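Local coordinates for protein methyltransferase type 12 (Clostridium thermocellum, PDB 3JWG) that probably methylates the 2'-hydroxyl of the 3'-terminal nucleotide of small RNAs, using S-adenosyl-L-methionine, through this C-terminal methyltransferase domain of bacterial Hen1, at residues Val28-Val33 and Tyr103-Val108; Lys32-Gly37 and Gln55-Asp60; Val59-Ser64 and Ser91-Arg96; Val111-Asp116 and Val138-Lys143; Arg187-Gly192 and Thr202-Phe207. One frame throughout, in Å; residues are numbered along the deposited sequence.

Contact 1: residues Val28-Val33 and Tyr103-Val108; sequences VNAKKV and YDAATV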
# COMPACT_ATOMS: atom_id res chain seq x y z
N VAL A 28 -8.95 -1.52 12.51
CA VAL A 28 -9.61 -0.22 12.46
C VAL A 28 -11.02 -0.33 11.89
O VAL A 28 -11.68 0.67 11.65
CB VAL A 28 -8.79 0.82 11.65
CG1 VAL A 28 -7.41 1.00 12.28
CG2 VAL A 28 -8.65 0.38 10.20
N ASN A 29 -11.46 -1.56 11.67
CA ASN A 29 -12.79 -1.83 11.14
C ASN A 29 -13.02 -1.24 9.75
O ASN A 29 -14.10 -0.73 9.46
CB ASN A 29 -13.85 -1.30 12.11
CG ASN A 29 -15.25 -1.81 11.79
OD1 ASN A 29 -15.43 -2.96 11.41
ND2 ASN A 29 -16.25 -0.95 11.97
N ALA A 30 -12.02 -1.32 8.88
CA ALA A 30 -12.16 -0.81 7.52
C ALA A 30 -12.89 -1.88 6.71
O ALA A 30 -12.46 -3.03 6.66
CB ALA A 30 -10.78 -0.52 6.91
N LYS A 31 -14.00 -1.50 6.07
CA LYS A 31 -14.79 -2.44 5.27
C LYS A 31 -14.66 -2.21 3.77
O LYS A 31 -14.91 -3.11 2.97
CB LYS A 31 -16.25 -2.37 5.70
CG LYS A 31 -16.46 -2.78 7.16
CD LYS A 31 -17.94 -2.73 7.54
CE LYS A 31 -18.15 -3.18 8.98
NZ LYS A 31 -19.58 -3.19 9.35
N LYS A 32 -14.28 -0.99 3.39
CA LYS A 32 -14.10 -0.65 1.98
C LYS A 32 -12.64 -0.23 1.85
O LYS A 32 -12.23 0.78 2.41
CB LYS A 32 -15.02 0.51 1.60
CG LYS A 32 -16.51 0.16 1.72
CD LYS A 32 -17.39 1.37 1.43
CE LYS A 32 -17.21 2.45 2.49
NZ LYS A 32 -18.06 3.65 2.23
N VAL A 33 -11.86 -1.02 1.13
CA VAL A 33 -10.43 -0.75 0.99
C VAL A 33 -9.98 -0.61 -0.46
O VAL A 33 -10.39 -1.39 -1.32
CB VAL A 33 -9.61 -1.89 1.64
CG1 VAL A 33 -8.11 -1.58 1.54
CG2 VAL A 33 -10.05 -2.08 3.10
N TYR A 103 -13.70 5.41 0.25
CA TYR A 103 -13.12 4.25 0.93
C TYR A 103 -12.80 4.50 2.39
O TYR A 103 -12.59 5.64 2.79
CB TYR A 103 -11.85 3.80 0.18
CG TYR A 103 -12.19 3.15 -1.14
CD1 TYR A 103 -12.45 1.78 -1.21
CD2 TYR A 103 -12.36 3.92 -2.29
CE1 TYR A 103 -12.89 1.19 -2.40
CE2 TYR A 103 -12.80 3.34 -3.49
CZ TYR A 103 -13.06 1.98 -3.53
OH TYR A 103 -13.54 1.41 -4.69
N ASP A 104 -12.80 3.44 3.19
CA ASP A 104 -12.49 3.57 4.62
C ASP A 104 -10.97 3.62 4.82
O ASP A 104 -10.48 4.24 5.75
CB ASP A 104 -13.03 2.38 5.42
CG ASP A 104 -14.55 2.33 5.44
OD1 ASP A 104 -15.19 3.39 5.64
OD2 ASP A 104 -15.09 1.21 5.29
N ALA A 105 -10.24 2.94 3.94
CA ALA A 105 -8.79 2.92 4.04
C ALA A 105 -8.14 2.71 2.69
O ALA A 105 -8.72 2.10 1.79
CB ALA A 105 -8.36 1.80 5.00
N ALA A 106 -6.92 3.23 2.56
CA ALA A 106 -6.14 3.08 1.34
C ALA A 106 -4.82 2.43 1.76
O ALA A 106 -4.26 2.77 2.80
CB ALA A 106 -5.88 4.44 0.69
N THR A 107 -4.36 1.48 0.96
CA THR A 107 -3.09 0.81 1.22
C THR A 107 -2.13 1.17 0.09
O THR A 107 -2.53 1.27 -1.08
CB THR A 107 -3.27 -0.72 1.31
OG1 THR A 107 -3.90 -1.20 0.13
CG2 THR A 107 -4.14 -1.09 2.53
N VAL A 108 -0.87 1.37 0.45
CA VAL A 108 0.17 1.76 -0.49
C VAL A 108 1.39 0.88 -0.20
O VAL A 108 2.16 1.16 0.71
CB VAL A 108 0.54 3.24 -0.26
CG1 VAL A 108 1.58 3.70 -1.28
CG2 VAL A 108 -0.72 4.10 -0.35
O HOH W 1 -16.89 5.58 3.75
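Two successive backbone amides grip one carboxylate oxygen here: Asp104 OD2 accepts from Lys31 N at 3.0 Å and from Lys32 N, also at 3.0 Å. The donors come from opposite faces of the carboxylate, 24° and 30° out of its plane, both on the anti side of the oxygen. This straddled position depends on the first torsion of Asp104 (chi1 -67°), which lays CG beside its own backbone N and directs the group to the turn ahead of strand 32-36. The favour is returned through the backbone, for Asp104 N bonds to Lys32 O at 2.8 Å, and Ala105 N adds a weak, longer bond to the same carbonyl. Lys32 bends at its third torsion and carries CE to 3.7 Å from Asp104 OD2; its ammonium group turns to Gly102 O and to a water 2.7 Å from NZ, which is weakly linked to Asp104 OD1.

Tyr103 brings the CD1 corner of its ring to 3.5 Å from Val33 C, with the carbonyl carbon of Lys32 lying at the ring edge. Toward helix 13-27, Ala30 CB touches Ala105 CB at 3.9 Å, and Val33 CG1 meets the methyl of Thr107 nearly at right angles; Leu25 of the helix packs on Val33, Ala105 and Thr107. A Schellman motif with Asn29 at its C-prime position ends that helix. Strands 32-36 and 105-109 thus begin side by side and parallel. The paired N-H groups would probably favour an ionised Asp104, its charge partly offset by the two amides and by the nearby lysine.

Contact 2: residues Lys32-Gly37 and Gln55-Asp60; sequences KVIDLG and QITGVD. With MG (magnesium ion), chain B.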
# COMPACT_ATOMS: atom_id res chain seq x y z
N LYS A 32 -14.28 -0.99 3.39
CA LYS A 32 -14.10 -0.65 1.98
C LYS A 32 -12.64 -0.23 1.85
O LYS A 32 -12.23 0.78 2.41
CB LYS A 32 -15.02 0.51 1.60
CG LYS A 32 -16.51 0.16 1.72
CD LYS A 32 -17.39 1.37 1.43
CE LYS A 32 -17.21 2.45 2.49
NZ LYS A 32 -18.06 3.65 2.23
N VAL A 33 -11.86 -1.02 1.13
CA VAL A 33 -10.43 -0.75 0.99
C VAL A 33 -9.98 -0.61 -0.46
O VAL A 33 -10.39 -1.39 -1.32
CB VAL A 33 -9.61 -1.89 1.64
CG1 VAL A 33 -8.11 -1.58 1.54
CG2 VAL A 33 -10.05 -2.08 3.10
N ILE A 34 -9.13 0.37 -0.72
CA ILE A 34 -8.60 0.58 -2.05
C ILE A 34 -7.08 0.45 -1.98
O ILE A 34 -6.42 1.12 -1.18
CB ILE A 34 -9.01 1.96 -2.63
CG1 ILE A 34 -8.42 2.12 -4.03
CG2 ILE A 34 -8.57 3.08 -1.71
CD1 ILE A 34 -8.94 3.33 -4.77
N ASP A 35 -6.53 -0.44 -2.80
CA ASP A 35 -5.09 -0.66 -2.82
C ASP A 35 -4.51 0.04 -4.03
O ASP A 35 -4.72 -0.37 -5.18
CB ASP A 35 -4.80 -2.17 -2.85
CG ASP A 35 -3.32 -2.50 -2.73
OD1 ASP A 35 -2.57 -1.73 -2.09
OD2 ASP A 35 -2.92 -3.55 -3.27
N LEU A 36 -3.79 1.12 -3.76
CA LEU A 36 -3.16 1.92 -4.79
C LEU A 36 -1.80 1.30 -5.14
O LEU A 36 -0.89 1.28 -4.32
CB LEU A 36 -3.01 3.35 -4.29
CG LEU A 36 -4.36 3.97 -3.88
CD1 LEU A 36 -4.16 5.32 -3.21
CD2 LEU A 36 -5.25 4.09 -5.13
N GLY A 37 -1.71 0.78 -6.37
CA GLY A 37 -0.49 0.12 -6.84
C GLY A 37 -0.60 -1.34 -6.48
O GLY A 37 0.37 -1.95 -6.00
N GLN A 55 -15.93 -4.09 0.15
CA GLN A 55 -15.49 -3.60 -1.15
C GLN A 55 -13.98 -3.62 -1.16
O GLN A 55 -13.33 -3.07 -0.28
CB GLN A 55 -15.99 -2.17 -1.39
CG GLN A 55 -15.53 -1.54 -2.70
CD GLN A 55 -15.91 -2.37 -3.92
OE1 GLN A 55 -17.05 -2.84 -4.03
NE2 GLN A 55 -14.97 -2.55 -4.84
N ILE A 56 -13.43 -4.27 -2.18
CA ILE A 56 -11.99 -4.41 -2.35
C ILE A 56 -11.66 -3.90 -3.74
O ILE A 56 -12.09 -4.48 -4.74
CB ILE A 56 -11.58 -5.89 -2.23
CG1 ILE A 56 -11.88 -6.38 -0.80
CG2 ILE A 56 -10.11 -6.07 -2.61
CD1 ILE A 56 -11.91 -7.90 -0.67
N THR A 57 -10.90 -2.81 -3.81
CA THR A 57 -10.55 -2.23 -5.10
C THR A 57 -9.04 -2.13 -5.31
O THR A 57 -8.33 -1.58 -4.47
CB THR A 57 -11.16 -0.83 -5.22
OG1 THR A 57 -12.59 -0.92 -5.07
CG2 THR A 57 -10.83 -0.21 -6.58
N GLY A 58 -8.58 -2.65 -6.43
CA GLY A 58 -7.16 -2.61 -6.76
C GLY A 58 -6.93 -1.66 -7.93
O GLY A 58 -7.66 -1.70 -8.92
N VAL A 59 -5.92 -0.80 -7.81
CA VAL A 59 -5.59 0.16 -8.85
C VAL A 59 -4.10 0.04 -9.20
O VAL A 59 -3.27 -0.11 -8.31
CB VAL A 59 -5.86 1.61 -8.38
CG1 VAL A 59 -5.56 2.59 -9.50
CG2 VAL A 59 -7.30 1.75 -7.92
N ASP A 60 -3.78 0.08 -10.49
CA ASP A 60 -2.39 -0.00 -10.91
C ASP A 60 -2.19 0.91 -12.12
O ASP A 60 -3.15 1.26 -12.82
CB ASP A 60 -2.01 -1.44 -11.27
CG ASP A 60 -0.50 -1.71 -11.12
OD1 ASP A 60 -0.02 -1.88 -9.98
OD2 ASP A 60 0.21 -1.74 -12.16
MG MG B . 1.24 -2.48 -3.93
O HOH W 2 -0.38 -4.20 -2.98
O HOH W 3 -0.22 -0.82 -2.99
O HOH W 4 2.34 -4.69 -4.56
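Ile34 holds CG1 anti to its backbone N (chi1 180°) and runs on extended, while Val59 places CG2 beside its own N (chi1 -178°, counted to CG1); the two branches meet at 3.9 Å between Ile34 CD1 and Val59 CG2. On the same face Leu36 lies alongside Val59, CD2 to CB 4.1 Å, and Gln55 CB rests on Lys32 CG. Gln55 then bends at chi2, so that NE2 donates to Thr57 OG1 at 2.9 Å, an oxygen that also pairs with Tyr103 OH.

Strand 32-36 and strand 55-60 run parallel, joined through helix 42-48 in a beta-alpha-beta unit of the Rossmann-like methyltransferase fold. Their ladder includes Asp35 N to Thr57 O at 2.7 Å and closes with Gly37 N to Val59 O at 2.6 Å, a more bent bond. Beyond it Gly37 takes up positive phi and presents its carbonyl oxygen to the magnesium ion at 2.3 Å. Three waters and Ile109 O bind the same ion. Asp35 stands one shell back: its OD2 accepts from one metal-bound water at 2.6 Å, and OD1 from another that also donates to Leu36 O. Thr107 OG1 hydrogen-bonds to OD1, helping to fix the carboxylate's rotation.

Contact 3: residues Val59-Ser64 and Ser91-Arg96; sequences VDVSYS and SSLVYR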
# COMPACT_ATOMS: atom_id res chain seq x y z
N VAL A 59 -5.92 -0.80 -7.81
CA VAL A 59 -5.59 0.16 -8.85
C VAL A 59 -4.10 0.04 -9.20
O VAL A 59 -3.27 -0.11 -8.31
CB VAL A 59 -5.86 1.61 -8.38
CG1 VAL A 59 -5.56 2.59 -9.50
CG2 VAL A 59 -7.30 1.75 -7.92
N ASP A 60 -3.78 0.08 -10.49
CA ASP A 60 -2.39 -0.00 -10.91
C ASP A 60 -2.19 0.91 -12.12
O ASP A 60 -3.15 1.26 -12.82
CB ASP A 60 -2.01 -1.44 -11.27
CG ASP A 60 -0.50 -1.71 -11.12
OD1 ASP A 60 -0.02 -1.88 -9.98
OD2 ASP A 60 0.21 -1.74 -12.16
N VAL A 61 -0.94 1.31 -12.36
CA VAL A 61 -0.60 2.19 -13.47
C VAL A 61 -0.48 1.42 -14.78
O VAL A 61 -0.65 1.98 -15.86
CB VAL A 61 0.76 2.90 -13.23
CG1 VAL A 61 0.69 3.72 -11.96
CG2 VAL A 61 1.88 1.88 -13.14
N SER A 62 -0.20 0.12 -14.68
CA SER A 62 -0.03 -0.72 -15.85
C SER A 62 -1.22 -1.59 -16.24
O SER A 62 -1.78 -2.32 -15.42
CB SER A 62 1.20 -1.61 -15.65
OG SER A 62 1.24 -2.66 -16.61
N TYR A 63 -1.58 -1.52 -17.52
CA TYR A 63 -2.67 -2.31 -18.06
C TYR A 63 -2.31 -3.79 -18.00
O TYR A 63 -3.11 -4.64 -17.61
CB TYR A 63 -2.93 -1.92 -19.52
CG TYR A 63 -3.83 -2.89 -20.26
CD1 TYR A 63 -5.21 -2.87 -20.07
CD2 TYR A 63 -3.30 -3.84 -21.12
CE1 TYR A 63 -6.05 -3.77 -20.73
CE2 TYR A 63 -4.12 -4.76 -21.79
CZ TYR A 63 -5.49 -4.72 -21.58
OH TYR A 63 -6.30 -5.63 -22.23
N SER A 64 -1.08 -4.10 -18.40
CA SER A 64 -0.57 -5.46 -18.40
C SER A 64 -0.62 -6.10 -17.02
O SER A 64 -1.01 -7.26 -16.87
CB SER A 64 0.86 -5.48 -18.93
OG SER A 64 1.38 -6.80 -18.90
N SER A 91 -4.95 3.49 -13.51
CA SER A 91 -4.81 4.89 -13.17
C SER A 91 -3.34 5.27 -13.08
O SER A 91 -2.51 4.45 -12.68
CB SER A 91 -5.49 5.21 -11.84
OG SER A 91 -5.23 6.56 -11.47
N SER A 92 -3.03 6.51 -13.44
CA SER A 92 -1.66 7.00 -13.39
C SER A 92 -1.31 7.50 -11.99
O SER A 92 -0.17 7.84 -11.71
CB SER A 92 -1.46 8.12 -14.41
OG SER A 92 -2.20 9.28 -14.04
N LEU A 93 -2.32 7.54 -11.11
CA LEU A 93 -2.13 7.99 -9.73
C LEU A 93 -1.59 9.42 -9.66
O LEU A 93 -0.74 9.74 -8.84
CB LEU A 93 -1.18 7.04 -9.00
CG LEU A 93 -1.58 5.56 -9.00
CD1 LEU A 93 -0.46 4.70 -8.42
CD2 LEU A 93 -2.86 5.39 -8.21
N VAL A 94 -2.10 10.28 -10.53
CA VAL A 94 -1.65 11.67 -10.57
C VAL A 94 -2.80 12.66 -10.52
O VAL A 94 -2.65 13.77 -10.03
CB VAL A 94 -0.82 11.93 -11.85
CG1 VAL A 94 -0.40 13.39 -11.92
CG2 VAL A 94 0.40 11.02 -11.87
N TYR A 95 -3.96 12.24 -11.01
CA TYR A 95 -5.12 13.13 -11.04
C TYR A 95 -6.25 12.74 -10.11
O TYR A 95 -6.31 11.61 -9.62
CB TYR A 95 -5.64 13.21 -12.48
CG TYR A 95 -4.59 13.64 -13.47
CD1 TYR A 95 -4.10 14.94 -13.48
CD2 TYR A 95 -4.04 12.72 -14.37
CE1 TYR A 95 -3.09 15.33 -14.36
CE2 TYR A 95 -3.03 13.09 -15.25
CZ TYR A 95 -2.56 14.39 -15.24
OH TYR A 95 -1.56 14.76 -16.11
N ARG A 96 -7.14 13.69 -9.86
CA ARG A 96 -8.29 13.49 -9.00
C ARG A 96 -9.29 12.60 -9.73
O ARG A 96 -10.05 13.07 -10.57
CB ARG A 96 -8.96 14.83 -8.68
CG ARG A 96 -10.24 14.72 -7.86
CD ARG A 96 -9.95 14.59 -6.38
NE ARG A 96 -11.13 14.25 -5.59
CZ ARG A 96 -11.62 13.02 -5.47
NH1 ARG A 96 -11.02 12.00 -6.07
NH2 ARG A 96 -12.70 12.81 -4.73
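Val59 CG1 presses on Ser91 CB at 3.5 Å, and the same methyl reaches Leu93 CD2, the two side chains passing with their ends pointing opposite ways. Leu93 offers its other methyl, CD1, to Val61 CG1 at 3.8 Å, the two side chains crossing nearly at right angles. Val61 puts CG1 there by turning it beside its backbone N (chi1 -59°), which also brings it close to Ser91 O. Between these side-chain touches runs one backbone hydrogen bond, Ser91 N to Asp60 O at 2.9 Å, with a CA-H...O contact from Val61 CA to Ser91 O at 3.1 Å continuing it.

Here the parallel neighbours 55-60 and 86-90 leave the sheet of the Rossmann-like fold and part company, the first toward helix 63-73, the second into a loop.

Each departure is shaped by a side-chain turn. Ser91 OG accepts from Leu93 N at 3.1 Å, an ST turn that, with the positive phi of Leu93, swings the leucine inward onto Leu36, Phe100 and Phe123. Asp60 OD2 accepts from Ser62 N at 3.2 Å in an Asx turn, while its OD1 is held by Gly39 N. Ser62 in turn N-caps helix 63-73, its OG bonding to Val65 N.

Contact 4: residues Val111-Asp116 and Val138-Lys143; sequences VIEHLD and VSTPNK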
# COMPACT_ATOMS: atom_id res chain seq x y z
N VAL A 111 5.26 1.23 -3.54
CA VAL A 111 4.92 2.29 -4.47
C VAL A 111 5.82 3.51 -4.35
O VAL A 111 6.51 3.87 -5.30
CB VAL A 111 3.46 2.79 -4.29
CG1 VAL A 111 3.21 4.02 -5.16
CG2 VAL A 111 2.46 1.70 -4.65
N ILE A 112 5.82 4.15 -3.17
CA ILE A 112 6.57 5.39 -2.99
C ILE A 112 8.06 5.35 -3.26
O ILE A 112 8.61 6.34 -3.72
CB ILE A 112 6.34 6.02 -1.57
CG1 ILE A 112 6.92 5.11 -0.48
CG2 ILE A 112 4.86 6.27 -1.34
CD1 ILE A 112 6.88 5.75 0.90
N GLU A 113 8.71 4.22 -2.99
CA GLU A 113 10.15 4.14 -3.23
C GLU A 113 10.49 4.13 -4.73
O GLU A 113 11.65 4.18 -5.10
CB GLU A 113 10.74 2.90 -2.55
CG GLU A 113 10.22 1.58 -3.09
CD GLU A 113 8.97 1.09 -2.36
OE1 GLU A 113 8.27 1.91 -1.72
OE2 GLU A 113 8.70 -0.12 -2.43
N HIS A 114 9.47 4.06 -5.59
CA HIS A 114 9.68 4.05 -7.04
C HIS A 114 9.33 5.37 -7.72
O HIS A 114 9.52 5.51 -8.93
CB HIS A 114 8.85 2.95 -7.69
CG HIS A 114 9.19 1.57 -7.22
ND1 HIS A 114 10.45 1.03 -7.34
CD2 HIS A 114 8.43 0.62 -6.63
CE1 HIS A 114 10.45 -0.19 -6.85
NE2 HIS A 114 9.23 -0.47 -6.42
N LEU A 115 8.83 6.33 -6.96
CA LEU A 115 8.42 7.61 -7.53
C LEU A 115 9.46 8.72 -7.41
O LEU A 115 10.09 8.86 -6.37
CB LEU A 115 7.12 8.08 -6.85
CG LEU A 115 5.98 7.06 -6.81
CD1 LEU A 115 4.79 7.64 -6.05
CD2 LEU A 115 5.58 6.70 -8.24
N ASP A 116 9.64 9.50 -8.47
CA ASP A 116 10.58 10.62 -8.41
C ASP A 116 9.87 11.74 -7.66
O ASP A 116 8.70 11.61 -7.31
CB ASP A 116 11.01 11.09 -9.81
CG ASP A 116 9.84 11.40 -10.72
OD1 ASP A 116 8.91 12.11 -10.30
OD2 ASP A 116 9.86 10.93 -11.88
N VAL A 138 0.98 2.86 4.60
CA VAL A 138 2.07 2.93 3.62
C VAL A 138 3.18 1.99 4.06
O VAL A 138 3.67 2.08 5.19
CB VAL A 138 2.67 4.36 3.50
CG1 VAL A 138 3.74 4.38 2.41
CG2 VAL A 138 1.58 5.38 3.20
N SER A 139 3.56 1.08 3.18
CA SER A 139 4.62 0.12 3.47
C SER A 139 5.73 0.28 2.44
O SER A 139 5.48 0.39 1.24
CB SER A 139 4.07 -1.31 3.41
OG SER A 139 5.08 -2.27 3.65
N THR A 140 6.97 0.28 2.92
CA THR A 140 8.12 0.44 2.04
C THR A 140 9.34 -0.19 2.71
O THR A 140 9.40 -0.29 3.94
CB THR A 140 8.38 1.95 1.75
OG1 THR A 140 9.32 2.09 0.68
CG2 THR A 140 8.91 2.65 2.99
N PRO A 141 10.30 -0.66 1.91
CA PRO A 141 11.53 -1.28 2.42
C PRO A 141 12.34 -0.38 3.33
O PRO A 141 12.30 0.85 3.21
CB PRO A 141 12.30 -1.61 1.15
CG PRO A 141 11.24 -1.87 0.14
CD PRO A 141 10.22 -0.78 0.45
N ASN A 142 13.06 -0.98 4.27
CA ASN A 142 13.94 -0.22 5.14
C ASN A 142 15.30 -0.43 4.47
O ASN A 142 15.88 -1.52 4.55
CB ASN A 142 13.94 -0.78 6.57
CG ASN A 142 15.22 -0.44 7.33
OD1 ASN A 142 15.82 0.63 7.12
ND2 ASN A 142 15.63 -1.33 8.22
N LYS A 143 15.80 0.60 3.80
CA LYS A 143 17.07 0.49 3.10
C LYS A 143 18.22 0.02 3.97
O LYS A 143 19.08 -0.73 3.51
CB LYS A 143 17.46 1.81 2.43
CG LYS A 143 18.79 1.71 1.69
CD LYS A 143 18.99 2.82 0.66
CE LYS A 143 19.17 4.17 1.30
NZ LYS A 143 19.75 5.14 0.30
O HOH W 5 5.19 2.06 -0.85
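The carboxylate of Glu113 is met from above its plane by Thr140, whose OG1 donates to OE1 at 2.6 Å, 73° out of that plane. The other carboxylate oxygen, Glu113 OE2, lies against the ring of Pro141, 3.3 Å from CD. Further back, the CG of the same glutamate sits over the centre of the His114 ring, 4.0 Å above it, so the side chain lies between the imidazole and strand 135-141. Glu113 reaches this place with CG wedged between its backbone N and carbonyl carbon (chi1 63°), then folds at chi2 (-89°) to turn the carboxylate toward Thr140.

A water completes the polar core. It donates to Ser139 O at 2.7 Å and to Glu113 OE1 at 3.2 Å, and accepts from Val111 N at 2.8 Å, tying both backbones to the carboxylate. OE1 is therefore held by a hydroxyl and a water, which probably limits rotation of this buried group.

Beside it the contact turns apolar. Ile112 crosses Val138 at about a right angle, CD1 to CG1 3.7 Å, while its CG1 lies near Thr140 OG1. Phe171 packs against Ile112, Val138 and Thr140 together.

The 3-10 turn 112-114 thus links strand 105-109 to helix 117-131, whose start is N-capped by Asp116, and rests on the end of strand 135-141. Helix 168-182 packs on the Ile112 side, through Phe171, and strand 202-209 borders the far edge of strand 135-141.

Contact 5: residues Arg187-Gly192 and Thr202-Phe207; sequences RFLQIG and TQMGVF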
# COMPACT_ATOMS: atom_id res chain seq x y z
N ARG A 187 1.71 6.84 12.90
CA ARG A 187 2.47 6.00 13.83
C ARG A 187 3.24 5.02 12.97
O ARG A 187 2.84 4.72 11.84
CB ARG A 187 1.53 5.27 14.81
CG ARG A 187 0.70 4.14 14.21
CD ARG A 187 -0.32 3.64 15.23
NE ARG A 187 -1.08 2.48 14.77
CZ ARG A 187 -0.63 1.23 14.79
NH1 ARG A 187 0.58 0.95 15.26
NH2 ARG A 187 -1.40 0.23 14.35
N PHE A 188 4.36 4.52 13.50
CA PHE A 188 5.20 3.60 12.75
C PHE A 188 5.28 2.20 13.31
O PHE A 188 5.19 2.00 14.53
CB PHE A 188 6.61 4.18 12.63
CG PHE A 188 6.64 5.54 12.01
CD1 PHE A 188 6.42 5.70 10.64
CD2 PHE A 188 6.81 6.67 12.79
CE1 PHE A 188 6.37 6.96 10.08
CE2 PHE A 188 6.76 7.95 12.23
CZ PHE A 188 6.54 8.09 10.87
N LEU A 189 5.44 1.24 12.41
CA LEU A 189 5.55 -0.16 12.76
C LEU A 189 6.79 -0.75 12.10
O LEU A 189 7.28 -0.23 11.09
CB LEU A 189 4.31 -0.93 12.30
CG LEU A 189 2.96 -0.61 12.95
CD1 LEU A 189 2.53 0.80 12.59
CD2 LEU A 189 1.92 -1.61 12.49
N GLN A 190 7.29 -1.82 12.69
CA GLN A 190 8.45 -2.52 12.17
C GLN A 190 7.98 -3.91 11.77
O GLN A 190 7.68 -4.74 12.63
CB GLN A 190 9.53 -2.62 13.26
CG GLN A 190 10.12 -1.27 13.67
CD GLN A 190 11.03 -1.38 14.89
OE1 GLN A 190 10.56 -1.56 16.01
NE2 GLN A 190 12.34 -1.27 14.66
N ILE A 191 7.89 -4.15 10.47
CA ILE A 191 7.44 -5.45 9.98
C ILE A 191 8.64 -6.36 9.77
O ILE A 191 9.63 -5.96 9.15
CB ILE A 191 6.65 -5.32 8.65
CG1 ILE A 191 5.26 -4.76 8.92
CG2 ILE A 191 6.52 -6.69 7.98
CD1 ILE A 191 5.24 -3.43 9.63
N GLY A 192 8.53 -7.58 10.28
CA GLY A 192 9.62 -8.53 10.15
C GLY A 192 10.50 -8.49 11.38
O GLY A 192 10.38 -7.59 12.21
N THR A 202 11.22 -4.27 6.47
CA THR A 202 10.15 -3.39 6.04
C THR A 202 9.72 -2.41 7.11
O THR A 202 9.78 -2.70 8.31
CB THR A 202 8.91 -4.23 5.62
OG1 THR A 202 9.27 -5.08 4.52
CG2 THR A 202 7.76 -3.33 5.20
N GLN A 203 9.29 -1.23 6.68
CA GLN A 203 8.82 -0.22 7.61
C GLN A 203 7.42 0.18 7.16
O GLN A 203 7.10 0.17 5.96
CB GLN A 203 9.79 0.98 7.66
CG GLN A 203 10.13 1.64 6.34
CD GLN A 203 11.20 2.73 6.48
OE1 GLN A 203 11.31 3.39 7.52
NE2 GLN A 203 11.96 2.95 5.41
N MET A 204 6.56 0.49 8.13
CA MET A 204 5.19 0.85 7.81
C MET A 204 4.70 2.04 8.62
O MET A 204 4.99 2.16 9.81
CB MET A 204 4.29 -0.37 8.06
CG MET A 204 2.79 -0.12 7.96
SD MET A 204 1.88 -1.66 8.31
CE MET A 204 2.45 -2.64 6.97
N GLY A 205 3.98 2.93 7.94
CA GLY A 205 3.43 4.09 8.59
C GLY A 205 1.91 3.97 8.50
O GLY A 205 1.37 3.71 7.42
N VAL A 206 1.23 4.12 9.63
CA VAL A 206 -0.23 4.05 9.63
C VAL A 206 -0.73 5.46 9.92
O VAL A 206 -0.47 6.03 10.99
CB VAL A 206 -0.75 3.06 10.70
CG1 VAL A 206 -2.28 3.00 10.66
CG2 VAL A 206 -0.17 1.67 10.43
N PHE A 207 -1.41 6.03 8.94
CA PHE A 207 -1.93 7.39 9.05
C PHE A 207 -3.41 7.35 9.41
O PHE A 207 -4.17 6.57 8.85
CB PHE A 207 -1.77 8.12 7.71
CG PHE A 207 -0.35 8.30 7.26
CD1 PHE A 207 0.29 9.53 7.42
CD2 PHE A 207 0.34 7.27 6.63
CE1 PHE A 207 1.60 9.74 6.95
CE2 PHE A 207 1.64 7.46 6.15
CZ PHE A 207 2.27 8.70 6.31
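Met204 begins against Ile191, its CB 3.6 Å from Ile191 CD1. Its CG continues anti to the backbone N (chi1 172°), carrying the sulfur onward so that SD lies between Ile191 CD1 and Leu189 CD2, 4.2 Å from the latter. At the tip the chain bends (chi3 -63°) and CE returns to Ile191, touching CD1 at 3.9 Å and CG1 at much the same range. The isoleucine is thus met by CB, SD and CE of the methionine, the leucine side chain by SD.

Leu189 divides its branches between two neighbours: CD2 serves Met204 and CD1 reaches Val206 CG2 at 3.6 Å. Next along this face, Arg187 and Val206 lie side by side and point the same way; the valine sits over one face of the guanidinium, and CG of the arginine approaches its CB. At the other end Ile191 CB faces Thr202 CB at 3.9 Å. Helix 13-27 packs on this face through Ile191 and Met204. On the reverse face Phe188 brings a ring edge near Met204 O and leans on the backbone of Gly205, with helix 168-182 beyond.

Backbone bonds pair Arg187 with Val206 in both directions, N to O 3.0 Å and O to N 2.8 Å, and Leu189 with Met204 likewise. Toward the hairpin's turn end the Ile191 N to Thr202 O bond lengthens to 3.2 Å. This is the antiparallel hairpin of strands 184-191 and 202-209, the 6-7 pair that ends the seven-stranded sheet of class I methyltransferases.

All five contacts reach one sheet of order 3-2-1-4-5-7-6. Contacts 1 and 2 share strand 32-36, and Tyr103 CD1 packs on Ile34 N at 3.6 Å. Contacts 2 and 3 share Val59 and Asp60, with Leu36 CD2 and Leu93 CD2 4.1 Å apart. Across the sheet Val108 O meets Ser139 N at 2.8 Å, joining contact 1 to contact 4, and Thr140 O meets Gln203 N at 2.9 Å, joining contact 4 to contact 5. The magnesium ion touches contact 2 directly, and its second protein ligand, Ile109 O, directly follows Val108 of contact 1; side chains of Asp60, Thr107 and Ser139 lie about 6, 7 and 8 Å from the ion. Contacts 3 and 5 are farthest apart, centres about 25 Å.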